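Local coordinates for EreC (Klebsiella pneumoniae, PDB 6XCQ), which probably hydrolyses the lactone ring of macrolides such as erythromycin, as an esterase linked to macrolide resistance, at residues G59-F71 against V293-N307. The protein carries 1 engineered substitution. Sequence-based numbering, arbitrary orientation.
Sequences GARIVGLGEGAHF and VRANPDVKIILLAHN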
loop_
_atom_site.group_PDB
_atom_site.type_symbol
_atom_site.label_atom_id
_atom_site.label_comp_id
_atom_site.label_asym_id
_atom_site.label_seq_id
_atom_site.Cartn_x
_atom_site.Cartn_y
_atom_site.Cartn_z
ATOM N N GLY A 59 -19.159 -0.706 11.987
ATOM C CA GLY A 59 -19.343 -1.809 11.079
ATOM C C GLY A 59 -18.246 -1.984 10.062
ATOM O O GLY A 59 -18.289 -2.948 9.286
ATOM N N ALA A 60 -17.266 -1.087 10.031
ATOM C CA ALA A 60 -16.105 -1.266 9.173
ATOM C C ALA A 60 -15.094 -2.197 9.838
ATOM O O ALA A 60 -14.837 -2.109 11.041
ATOM C CB ALA A 60 -15.455 0.090 8.870
ATOM N N ARG A 61 -14.523 -3.105 9.047
ATOM C CA ARG A 61 -13.348 -3.849 9.463
ATOM C C ARG A 61 -12.100 -3.496 8.664
ATOM O O ARG A 61 -10.995 -3.868 9.079
ATOM C CB ARG A 61 -13.600 -5.361 9.363
ATOM C CG ARG A 61 -14.676 -5.874 10.305
ATOM C CD ARG A 61 -14.681 -7.390 10.292
ATOM N NE ARG A 61 -13.353 -7.905 10.596
ATOM C CZ ARG A 61 -12.956 -9.153 10.370
ATOM N NH1 ARG A 61 -13.788 -10.031 9.818
ATOM N NH2 ARG A 61 -11.717 -9.515 10.669
ATOM N N ILE A 62 -12.243 -2.790 7.543
ATOM C CA ILE A 62 -11.118 -2.335 6.726
ATOM C C ILE A 62 -11.331 -0.854 6.438
ATOM O O ILE A 62 -12.311 -0.492 5.785
ATOM C CB ILE A 62 -11.016 -3.114 5.405
ATOM C CG1 ILE A 62 -10.972 -4.626 5.656
ATOM C CG2 ILE A 62 -9.788 -2.694 4.626
ATOM C CD1 ILE A 62 -11.626 -5.411 4.582
ATOM N N VAL A 63 -10.424 -0.003 6.918
ATOM C CA VAL A 63 -10.477 1.426 6.636
ATOM C C VAL A 63 -9.158 1.833 5.992
ATOM O O VAL A 63 -8.083 1.641 6.579
ATOM C CB VAL A 63 -10.755 2.267 7.893
ATOM C CG1 VAL A 63 -10.647 3.760 7.552
ATOM C CG2 VAL A 63 -12.155 1.972 8.429
ATOM N N GLY A 64 -9.234 2.393 4.787
ATOM C CA GLY A 64 -8.048 2.888 4.116
ATOM C C GLY A 64 -7.859 4.367 4.392
ATOM O O GLY A 64 -8.803 5.152 4.279
ATOM N N LEU A 65 -6.630 4.740 4.778
ATOM C CA LEU A 65 -6.202 6.132 4.922
ATOM C C LEU A 65 -5.254 6.432 3.766
ATOM O O LEU A 65 -4.155 5.867 3.694
ATOM C CB LEU A 65 -5.518 6.379 6.270
ATOM C CG LEU A 65 -6.280 6.017 7.559
ATOM C CD1 LEU A 65 -5.377 6.205 8.768
ATOM C CD2 LEU A 65 -7.534 6.867 7.720
ATOM N N GLY A 66 -5.692 7.285 2.848
ATOM C CA GLY A 66 -4.977 7.515 1.611
ATOM C C GLY A 66 -3.851 8.520 1.735
ATOM O O GLY A 66 -3.404 8.908 2.817
ATOM N N GLU A 67 -3.344 8.900 0.571
ATOM C CA GLU A 67 -2.487 10.063 0.430
ATOM C C GLU A 67 -2.570 10.431 -1.036
ATOM O O GLU A 67 -2.517 9.544 -1.895
ATOM C CB GLU A 67 -1.038 9.793 0.874
ATOM C CG GLU A 67 -0.413 8.545 0.280
ATOM C CD GLU A 67 1.030 8.318 0.750
ATOM O OE1 GLU A 67 1.472 8.976 1.714
ATOM O OE2 GLU A 67 1.729 7.492 0.133
ATOM N N GLY A 68 -2.775 11.720 -1.317
ATOM C CA GLY A 68 -2.885 12.138 -2.702
ATOM C C GLY A 68 -1.565 12.132 -3.433
ATOM O O GLY A 68 -1.546 12.166 -4.671
ATOM N N ALA A 69 -0.461 12.086 -2.692
ATOM C CA ALA A 69 0.867 11.986 -3.276
ATOM C C ALA A 69 1.772 11.329 -2.257
ATOM O O ALA A 69 1.605 11.526 -1.051
ATOM C CB ALA A 69 1.415 13.364 -3.680
ATOM N N HIS A 70 2.706 10.523 -2.741
ATOM C CA HIS A 70 3.668 9.925 -1.833
ATOM C C HIS A 70 4.617 10.997 -1.303
ATOM O O HIS A 70 4.784 12.065 -1.907
ATOM C CB HIS A 70 4.474 8.829 -2.542
ATOM C CG HIS A 70 3.684 7.594 -2.873
ATOM N ND1 HIS A 70 2.841 6.980 -1.973
ATOM C CD2 HIS A 70 3.638 6.844 -4.001
ATOM C CE1 HIS A 70 2.306 5.907 -2.529
ATOM N NE2 HIS A 70 2.780 5.797 -3.758
ATOM N N PHE A 71 5.224 10.707 -0.145
ATOM C CA PHE A 71 6.378 11.454 0.371
ATOM C C PHE A 71 6.012 12.848 0.876
ATOM O O PHE A 71 6.844 13.759 0.835
ATOM C CB PHE A 71 7.488 11.553 -0.682
ATOM C CG PHE A 71 7.804 10.232 -1.353
ATOM C CD1 PHE A 71 8.188 9.136 -0.599
ATOM C CD2 PHE A 71 7.700 10.090 -2.724
ATOM C CE1 PHE A 71 8.488 7.911 -1.206
ATOM C CE2 PHE A 71 7.986 8.866 -3.340
ATOM C CZ PHE A 71 8.379 7.780 -2.574
ATOM N N VAL A 293 -8.406 -10.915 6.517
ATOM C CA VAL A 293 -9.562 -10.538 7.319
ATOM C C VAL A 293 -10.455 -11.750 7.591
ATOM O O VAL A 293 -10.920 -11.950 8.717
ATOM C CB VAL A 293 -10.334 -9.389 6.644
ATOM C CG1 VAL A 293 -11.788 -9.422 7.042
ATOM C CG2 VAL A 293 -9.699 -8.034 7.015
ATOM N N ARG A 294 -10.706 -12.585 6.583
ATOM C CA ARG A 294 -11.612 -13.700 6.832
ATOM C C ARG A 294 -10.950 -14.823 7.622
ATOM O O ARG A 294 -11.653 -15.574 8.303
ATOM C CB ARG A 294 -12.191 -14.239 5.527
ATOM C CG ARG A 294 -11.212 -14.439 4.422
ATOM C CD ARG A 294 -11.871 -14.167 3.064
ATOM N NE ARG A 294 -13.234 -14.684 2.986
ATOM C CZ ARG A 294 -14.248 -14.068 2.385
ATOM N NH1 ARG A 294 -15.450 -14.634 2.371
ATOM N NH2 ARG A 294 -14.069 -12.892 1.801
ATOM N N ALA A 295 -9.620 -14.929 7.581
ATOM C CA ALA A 295 -8.921 -15.890 8.426
ATOM C C ALA A 295 -8.936 -15.458 9.883
ATOM O O ALA A 295 -9.076 -16.293 10.781
ATOM C CB ALA A 295 -7.483 -16.075 7.948
ATOM N N ASN A 296 -8.774 -14.161 10.146
ATOM C CA ASN A 296 -8.772 -13.675 11.523
ATOM C C ASN A 296 -9.993 -12.792 11.729
ATOM O O ASN A 296 -9.973 -11.612 11.350
ATOM C CB ASN A 296 -7.482 -12.905 11.829
ATOM C CG ASN A 296 -6.224 -13.642 11.360
ATOM O OD1 ASN A 296 -5.661 -14.458 12.090
ATOM N ND2 ASN A 296 -5.777 -13.348 10.135
ATOM N N PRO A 297 -11.078 -13.303 12.321
ATOM C CA PRO A 297 -12.327 -12.521 12.359
ATOM C C PRO A 297 -12.299 -11.350 13.318
ATOM O O PRO A 297 -13.166 -10.474 13.212
ATOM C CB PRO A 297 -13.382 -13.554 12.791
ATOM C CG PRO A 297 -12.730 -14.896 12.582
ATOM C CD PRO A 297 -11.274 -14.666 12.834
ATOM N N ASP A 298 -11.352 -11.296 14.249
ATOM C CA ASP A 298 -11.261 -10.154 15.150
ATOM C C ASP A 298 -10.420 -9.009 14.595
ATOM O O ASP A 298 -10.303 -7.979 15.262
ATOM C CB ASP A 298 -10.687 -10.589 16.499
ATOM C CG ASP A 298 -11.758 -11.056 17.459
ATOM O OD1 ASP A 298 -12.840 -11.470 16.982
ATOM O OD2 ASP A 298 -11.521 -10.995 18.686
ATOM N N VAL A 299 -9.824 -9.154 13.409
ATOM C CA VAL A 299 -8.930 -8.113 12.909
ATOM C C VAL A 299 -9.743 -6.924 12.414
ATOM O O VAL A 299 -10.782 -7.077 11.757
ATOM C CB VAL A 299 -8.009 -8.648 11.800
ATOM C CG1 VAL A 299 -7.360 -7.499 11.074
ATOM C CG2 VAL A 299 -6.927 -9.512 12.387
ATOM N N LYS A 300 -9.276 -5.725 12.739
ATOM C CA LYS A 300 -9.781 -4.499 12.132
ATOM C C LYS A 300 -8.559 -3.728 11.649
ATOM O O LYS A 300 -7.755 -3.257 12.458
ATOM C CB LYS A 300 -10.619 -3.702 13.129
ATOM C CG LYS A 300 -11.878 -4.463 13.576
ATOM C CD LYS A 300 -12.595 -3.762 14.727
ATOM C CE LYS A 300 -13.170 -2.450 14.285
ATOM N NZ LYS A 300 -14.122 -1.880 15.275
ATOM N N ILE A 301 -8.385 -3.641 10.336
ATOM C CA ILE A 301 -7.118 -3.234 9.748
ATOM C C ILE A 301 -7.247 -1.840 9.129
ATOM O O ILE A 301 -8.267 -1.500 8.519
ATOM C CB ILE A 301 -6.626 -4.277 8.716
ATOM C CG1 ILE A 301 -5.215 -3.914 8.230
ATOM C CG2 ILE A 301 -7.618 -4.454 7.580
ATOM C CD1 ILE A 301 -4.484 -5.080 7.591
ATOM N N ILE A 302 -6.212 -1.029 9.321
ATOM C CA ILE A 302 -6.081 0.287 8.700
ATOM C C ILE A 302 -5.113 0.124 7.536
ATOM O O ILE A 302 -3.965 -0.288 7.744
ATOM C CB ILE A 302 -5.552 1.322 9.706
ATOM C CG1 ILE A 302 -6.376 1.315 11.001
ATOM C CG2 ILE A 302 -5.478 2.710 9.089
ATOM C CD1 ILE A 302 -5.687 2.128 12.144
ATOM N N LEU A 303 -5.550 0.416 6.310
ATOM C CA LEU A 303 -4.687 0.243 5.139
ATOM C C LEU A 303 -4.061 1.588 4.787
ATOM O O LEU A 303 -4.781 2.559 4.543
ATOM C CB LEU A 303 -5.464 -0.297 3.937
ATOM C CG LEU A 303 -6.229 -1.603 4.131
ATOM C CD1 LEU A 303 -6.906 -2.000 2.800
ATOM C CD2 LEU A 303 -5.264 -2.677 4.628
ATOM N N LEU A 304 -2.729 1.641 4.751
ATOM C CA LEU A 304 -2.002 2.869 4.414
ATOM C C LEU A 304 -1.536 2.708 2.973
ATOM O O LEU A 304 -0.502 2.095 2.696
ATOM C CB LEU A 304 -0.829 3.091 5.377
ATOM C CG LEU A 304 -1.122 3.250 6.876
ATOM C CD1 LEU A 304 0.149 3.690 7.640
ATOM C CD2 LEU A 304 -2.261 4.249 7.106
ATOM N N ALA A 305 -2.333 3.207 2.034
ATOM C CA ALA A 305 -1.976 3.083 0.631
ATOM C C ALA A 305 -2.344 4.378 -0.084
ATOM O O ALA A 305 -2.959 5.273 0.494
ATOM C CB ALA A 305 -2.654 1.865 -0.006
ATOM N N HIS A 306 -1.958 4.477 -1.351
ATOM C CA HIS A 306 -2.238 5.683 -2.127
ATOM C C HIS A 306 -3.745 5.815 -2.359
ATOM O O HIS A 306 -4.469 4.811 -2.374
ATOM C CB HIS A 306 -1.487 5.615 -3.461
ATOM C CG HIS A 306 -1.319 6.940 -4.148
ATOM N ND1 HIS A 306 -2.304 7.498 -4.928
ATOM C CD2 HIS A 306 -0.271 7.800 -4.192
ATOM C CE1 HIS A 306 -1.875 8.648 -5.426
ATOM N NE2 HIS A 306 -0.642 8.852 -5.000
ATOM N N ASN A 307 -4.224 7.068 -2.513
ATOM C CA ASN A 307 -5.600 7.315 -2.964
ATOM C C ASN A 307 -5.964 6.420 -4.143
ATOM O O ASN A 307 -7.050 5.830 -4.186
ATOM C CB ASN A 307 -5.800 8.778 -3.395
ATOM C CG ASN A 307 -5.888 9.754 -2.226
ATOM O OD1 ASN A 307 -5.753 9.382 -1.060
ATOM N ND2 ASN A 307 -6.117 11.027 -2.552
HETATM O O HOH W 1 -15.373 -0.489 13.345
#
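Arg61 reaches from just before strand 62-65 into the turn that joins helix 279-295 to strand 301-304. Its CB lies 4.1 Å and its CD 4.2 Å from Val299 O. The chain bends at chi3 (54°), which turns the guanidinium into the turn. NE and NH2 then grip Val299 O side-on, at 2.9 Å from NE, with that oxygen in the guanidinium plane. NH2 also bonds Asn296 O at 2.8 Å, on a lone pair, and Val293 O at the helix end, tilted from the plane. Pro297 O lies over the centre of one guanidinium face, without a hydrogen bond, and Val293 CG1 covers the opposite face toward the rim.

Beyond this, the two strands run parallel in the central sheet. Backbone bonds alternate from Ile301 N to Arg61 O as far as Leu65 N to Leu303 O. Ile62 CG2 packs tightly on Leu303 CD1 (3.5 Å). On the other face of the sheet, Leu65 CD1 meets Ile302 CG2, and helix 73-90 covers Leu65.

Past the strand ends, the edge of His306 points at the face of His70, with ring planes at 74°. Glu67 O sits over the centre of one face of the His306 ring and accepts a hydrogen bond from Asn307 N. His306 NE2 bonds Gln409. At the other end, four bonds from Arg61 to three carbonyls hold the guanidinium in place and tie the turn to the residues leading into strand 62-65.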